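Local atomic coordinates of putative siderophore-degrading esterase (Eurofung) (Emericella nidulans, PDB entry 6GUO), a protein that hydrolyses the ester bonds of the bacterial xenosiderophore enterobactin, allowing its iron to be released inside the fungal cell. Residues A131-R143 and F170-F182. Residues are numbered along the deposited sequence; the frame is centred on the assembly and turned at random.
Sequences ADEFLTFIAEIVR and FALHALFTKPSSF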
loop_
_atom_site.group_PDB
_atom_site.type_symbol
_atom_site.label_atom_id
_atom_site.label_comp_id
_atom_site.label_asym_id
_atom_site.label_seq_id
_atom_site.Cartn_x
_atom_site.Cartn_y
_atom_site.Cartn_z
ATOM N N ALA A 131 11.838 -16.215 18.353
ATOM C CA ALA A 131 10.680 -16.474 17.475
ATOM C C ALA A 131 9.672 -17.465 18.039
ATOM O O ALA A 131 8.468 -17.285 17.852
ATOM C CB ALA A 131 11.125 -16.916 16.094
ATOM N N ASP A 132 10.148 -18.502 18.723
ATOM C CA ASP A 132 9.232 -19.463 19.350
ATOM C C ASP A 132 8.407 -18.814 20.458
ATOM O O ASP A 132 7.212 -19.085 20.571
ATOM C CB ASP A 132 9.982 -20.696 19.865
ATOM C CG ASP A 132 10.521 -21.562 18.739
ATOM O OD1 ASP A 132 9.938 -21.558 17.634
ATOM O OD2 ASP A 132 11.531 -22.258 18.956
ATOM N N GLU A 133 9.041 -17.948 21.251
ATOM C CA GLU A 133 8.343 -17.172 22.285
ATOM C C GLU A 133 7.296 -16.239 21.673
ATOM O O GLU A 133 6.171 -16.144 22.164
ATOM C CB GLU A 133 9.337 -16.350 23.116
ATOM C CG GLU A 133 10.262 -17.184 23.990
ATOM C CD GLU A 133 11.356 -16.369 24.665
ATOM O OE1 GLU A 133 11.298 -15.119 24.646
ATOM O OE2 GLU A 133 12.284 -16.990 25.223
ATOM N N PHE A 134 7.676 -15.562 20.593
ATOM C CA PHE A 134 6.789 -14.626 19.904
ATOM C C PHE A 134 5.600 -15.327 19.240
ATOM O O PHE A 134 4.467 -14.858 19.292
ATOM C CB PHE A 134 7.590 -13.828 18.863
ATOM C CG PHE A 134 6.879 -12.612 18.336
ATOM C CD1 PHE A 134 6.225 -11.731 19.198
ATOM C CD2 PHE A 134 6.892 -12.325 16.974
ATOM C CE1 PHE A 134 5.581 -10.608 18.713
ATOM C CE2 PHE A 134 6.251 -11.197 16.486
ATOM C CZ PHE A 134 5.594 -10.337 17.352
ATOM N N LEU A 135 5.867 -16.456 18.633
ATOM C CA LEU A 135 4.835 -17.259 17.993
ATOM C C LEU A 135 3.831 -17.803 19.019
ATOM O O LEU A 135 2.624 -17.820 18.771
ATOM C CB LEU A 135 5.502 -18.391 17.220
ATOM C CG LEU A 135 4.680 -19.290 16.301
ATOM C CD1 LEU A 135 3.587 -18.527 15.565
ATOM C CD2 LEU A 135 5.618 -19.945 15.299
ATOM N N THR A 136 4.344 -18.229 20.173
ATOM C CA THR A 136 3.506 -18.626 21.308
ATOM C C THR A 136 2.636 -17.453 21.774
ATOM O O THR A 136 1.439 -17.618 22.015
ATOM C CB THR A 136 4.379 -19.149 22.469
ATOM O OG1 THR A 136 5.138 -20.273 22.014
ATOM C CG2 THR A 136 3.541 -19.571 23.656
ATOM N N PHE A 137 3.249 -16.274 21.874
ATOM C CA PHE A 137 2.555 -15.041 22.259
ATOM C C PHE A 137 1.398 -14.710 21.312
ATOM O O PHE A 137 0.292 -14.399 21.760
ATOM C CB PHE A 137 3.563 -13.880 22.333
ATOM C CG PHE A 137 2.941 -12.536 22.556
ATOM C CD1 PHE A 137 2.383 -12.210 23.784
ATOM C CD2 PHE A 137 2.935 -11.579 21.542
ATOM C CE1 PHE A 137 1.812 -10.962 23.998
ATOM C CE2 PHE A 137 2.368 -10.332 21.752
ATOM C CZ PHE A 137 1.808 -10.021 22.980
ATOM N N ILE A 138 1.648 -14.797 20.009
ATOM C CA ILE A 138 0.609 -14.515 19.013
ATOM C C ILE A 138 -0.534 -15.532 19.108
ATOM O O ILE A 138 -1.704 -15.153 19.148
ATOM C CB ILE A 138 1.188 -14.469 17.583
ATOM C CG1 ILE A 138 2.109 -13.248 17.438
ATOM C CG2 ILE A 138 0.074 -14.401 16.541
ATOM C CD1 ILE A 138 3.000 -13.282 16.216
ATOM N N ALA A 139 -0.174 -16.809 19.169
ATOM C CA ALA A 139 -1.146 -17.905 19.165
ATOM C C ALA A 139 -1.944 -18.053 20.468
ATOM O O ALA A 139 -3.124 -18.408 20.425
ATOM C CB ALA A 139 -0.445 -19.216 18.828
ATOM N N GLU A 140 -1.303 -17.799 21.611
ATOM C CA GLU A 140 -1.909 -18.052 22.927
ATOM C C GLU A 140 -2.403 -16.807 23.672
ATOM O O GLU A 140 -3.254 -16.932 24.549
ATOM C CB GLU A 140 -0.942 -18.865 23.797
ATOM C CG GLU A 140 -0.709 -20.263 23.231
ATOM C CD GLU A 140 0.363 -21.061 23.951
ATOM O OE1 GLU A 140 0.599 -20.822 25.154
ATOM O OE2 GLU A 140 0.964 -21.949 23.303
ATOM N N ILE A 141 -1.889 -15.624 23.323
ATOM C CA ILE A 141 -2.261 -14.370 23.989
ATOM C C ILE A 141 -3.011 -13.426 23.047
ATOM O O ILE A 141 -4.139 -13.022 23.343
ATOM C CB ILE A 141 -1.018 -13.651 24.578
ATOM C CG1 ILE A 141 -0.206 -14.599 25.475
ATOM C CG2 ILE A 141 -1.417 -12.391 25.341
ATOM C CD1 ILE A 141 -0.959 -15.173 26.663
ATOM N N VAL A 142 -2.397 -13.083 21.916
ATOM C CA VAL A 142 -2.981 -12.081 21.014
ATOM C C VAL A 142 -4.223 -12.624 20.313
ATOM O O VAL A 142 -5.295 -12.022 20.363
ATOM C CB VAL A 142 -1.965 -11.579 19.962
ATOM C CG1 VAL A 142 -2.624 -10.595 18.996
ATOM C CG2 VAL A 142 -0.771 -10.927 20.647
ATOM N N ARG A 143 -4.078 -13.769 19.670
ATOM C CA ARG A 143 -5.171 -14.336 18.888
ATOM C C ARG A 143 -6.440 -14.623 19.710
ATOM O O ARG A 143 -7.530 -14.243 19.295
ATOM C CB ARG A 143 -4.679 -15.559 18.126
ATOM C CG ARG A 143 -5.735 -16.283 17.331
ATOM C CD ARG A 143 -5.052 -17.031 16.209
ATOM N NE ARG A 143 -5.936 -17.996 15.593
ATOM C CZ ARG A 143 -5.571 -18.844 14.635
ATOM N NH1 ARG A 143 -6.469 -19.694 14.147
ATOM N NH2 ARG A 143 -4.321 -18.845 14.158
ATOM N N PHE A 170 10.369 -15.337 9.864
ATOM C CA PHE A 170 9.448 -15.719 10.935
ATOM C C PHE A 170 8.256 -16.521 10.411
ATOM O O PHE A 170 7.919 -17.558 10.973
ATOM C CB PHE A 170 8.973 -14.472 11.691
ATOM C CG PHE A 170 8.005 -14.758 12.801
ATOM C CD1 PHE A 170 8.464 -15.183 14.050
ATOM C CD2 PHE A 170 6.636 -14.601 12.610
ATOM C CE1 PHE A 170 7.572 -15.449 15.077
ATOM C CE2 PHE A 170 5.739 -14.868 13.638
ATOM C CZ PHE A 170 6.210 -15.295 14.875
ATOM N N ALA A 171 7.635 -16.036 9.337
ATOM C CA ALA A 171 6.537 -16.747 8.675
ATOM C C ALA A 171 6.941 -18.154 8.226
ATOM O O ALA A 171 6.196 -19.118 8.453
ATOM C CB ALA A 171 6.017 -15.944 7.493
ATOM N N LEU A 172 8.117 -18.269 7.611
ATOM C CA LEU A 172 8.652 -19.574 7.205
ATOM C C LEU A 172 8.906 -20.488 8.401
ATOM O O LEU A 172 8.544 -21.672 8.372
ATOM C CB LEU A 172 9.930 -19.410 6.377
ATOM C CG LEU A 172 9.746 -18.759 4.996
ATOM C CD1 LEU A 172 11.086 -18.607 4.297
ATOM C CD2 LEU A 172 8.774 -19.540 4.120
ATOM N N HIS A 173 9.513 -19.939 9.454
ATOM C CA HIS A 173 9.717 -20.693 10.697
ATOM C C HIS A 173 8.399 -21.238 11.273
ATOM O O HIS A 173 8.334 -22.403 11.670
ATOM C CB HIS A 173 10.449 -19.840 11.737
ATOM C CG HIS A 173 10.607 -20.522 13.057
ATOM N ND1 HIS A 173 11.461 -21.586 13.242
ATOM C CD2 HIS A 173 9.994 -20.318 14.244
ATOM C CE1 HIS A 173 11.381 -21.995 14.495
ATOM N NE2 HIS A 173 10.495 -21.244 15.124
ATOM N N ALA A 174 7.358 -20.405 11.292
ATOM C CA ALA A 174 6.034 -20.828 11.744
ATOM C C ALA A 174 5.515 -21.982 10.886
ATOM O O ALA A 174 5.137 -23.022 11.420
ATOM C CB ALA A 174 5.059 -19.660 11.721
ATOM N N LEU A 175 5.538 -21.806 9.562
ATOM C CA LEU A 175 5.136 -22.868 8.624
ATOM C C LEU A 175 5.868 -24.202 8.857
ATOM O O LEU A 175 5.231 -25.254 8.950
ATOM C CB LEU A 175 5.343 -22.412 7.168
ATOM C CG LEU A 175 5.183 -23.450 6.050
ATOM C CD1 LEU A 175 3.792 -24.057 6.059
ATOM C CD2 LEU A 175 5.484 -22.826 4.697
ATOM N N PHE A 176 7.193 -24.154 8.958
ATOM C CA PHE A 176 8.000 -25.376 8.981
ATOM C C PHE A 176 7.964 -26.115 10.317
ATOM O O PHE A 176 8.104 -27.329 10.327
ATOM C CB PHE A 176 9.454 -25.100 8.568
ATOM C CG PHE A 176 9.604 -24.532 7.174
ATOM C CD1 PHE A 176 8.771 -24.940 6.126
ATOM C CD2 PHE A 176 10.597 -23.598 6.903
ATOM C CE1 PHE A 176 8.921 -24.413 4.856
ATOM C CE2 PHE A 176 10.748 -23.071 5.631
ATOM C CZ PHE A 176 9.910 -23.479 4.606
ATOM N N THR A 177 7.769 -25.393 11.423
ATOM C CA THR A 177 7.770 -26.006 12.764
ATOM C C THR A 177 6.382 -26.169 13.395
ATOM O O THR A 177 6.189 -27.062 14.229
ATOM C CB THR A 177 8.677 -25.222 13.732
ATOM O OG1 THR A 177 8.145 -23.916 13.959
ATOM C CG2 THR A 177 10.090 -25.109 13.173
ATOM N N LYS A 178 5.430 -25.316 13.016
ATOM C CA LYS A 178 4.069 -25.383 13.547
ATOM C C LYS A 178 3.078 -25.054 12.414
ATOM O O LYS A 178 2.392 -24.036 12.466
ATOM C CB LYS A 178 3.945 -24.435 14.755
ATOM C CG LYS A 178 2.812 -24.773 15.723
ATOM C CD LYS A 178 2.987 -24.113 17.092
ATOM C CE LYS A 178 2.519 -22.663 17.114
ATOM N NZ LYS A 178 2.668 -22.029 18.456
ATOM N N PRO A 179 3.003 -25.927 11.381
ATOM C CA PRO A 179 2.233 -25.619 10.161
ATOM C C PRO A 179 0.734 -25.348 10.349
ATOM O O PRO A 179 0.139 -24.670 9.510
ATOM C CB PRO A 179 2.448 -26.857 9.272
ATOM C CG PRO A 179 2.941 -27.923 10.179
ATOM C CD PRO A 179 3.691 -27.227 11.269
ATOM N N SER A 180 0.134 -25.858 11.424
ATOM C CA SER A 180 -1.273 -25.569 11.735
ATOM C C SER A 180 -1.525 -24.196 12.376
ATOM O O SER A 180 -2.689 -23.834 12.571
ATOM C CB SER A 180 -1.852 -26.662 12.636
ATOM O OG SER A 180 -1.784 -27.916 11.988
ATOM N N SER A 181 -0.463 -23.445 12.701
ATOM C CA SER A 181 -0.571 -22.112 13.325
ATOM C C SER A 181 -1.502 -21.180 12.569
ATOM O O SER A 181 -2.341 -20.492 13.161
ATOM C CB SER A 181 0.800 -21.434 13.381
ATOM O OG SER A 181 1.708 -22.168 14.168
ATOM N N PHE A 182 -1.308 -21.140 11.252
ATOM C CA PHE A 182 -2.107 -20.318 10.342
ATOM C C PHE A 182 -2.472 -21.142 9.118
ATOM O O PHE A 182 -1.780 -22.103 8.784
ATOM C CB PHE A 182 -1.319 -19.068 9.912
ATOM C CG PHE A 182 -0.927 -18.181 11.061
ATOM C CD1 PHE A 182 -1.756 -17.141 11.471
ATOM C CD2 PHE A 182 0.251 -18.413 11.764
ATOM C CE1 PHE A 182 -1.405 -16.339 12.549
ATOM C CE2 PHE A 182 0.607 -17.616 12.841
ATOM C CZ PHE A 182 -0.224 -16.581 13.238
HETATM O O HOH W 1 8.050 -23.238 16.686
#
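F170 projects from helix 166-177 into a hole between A131, F134, L135 and I138 of helix 131-150, a knob-into-hole fit; the axes of segments 131-143 and 170-177 cross at -78° and approach to 10.7 Å. L135 packs against it from the other helix. Its CB touches F170 CZ at 3.9 Å, and CG, anti to the backbone N (chi1 -172°), is carried past K178, whose chain, bent at chi3, runs by in the opposite direction with NZ 4.0 Å from that CG. The two methyls diverge: CD2 presses on A174 CB at 3.6 Å, while CD1 meets the rim of F182 at CE2. The F182 ring also receives I138 CG2 at its edge, in plane.

Polar bonds close both ends of this apolar seam. H173 NE2 donates an almost straight bond (2.6 Å, 175°) to D132 OD1; OD1 lies in the imidazole plane, while NE2 comes to it from the syn side, tilted out of the carboxylate plane. A water bridges the same oxygen to T177 OG1. The second ring nitrogen, ND1, is bonded to E202, so the ring's rotation is fixed. At the other end the extended R143 gives a weak bond from NH2 to S181 O.

Both segments pack against the adjacent parallel strands 52-58 and 156-164 of the alpha/beta-hydrolase sheet: F134, I138 and F170 on V58; F170, A174 and, beyond the turn after the helix, F182 on L161.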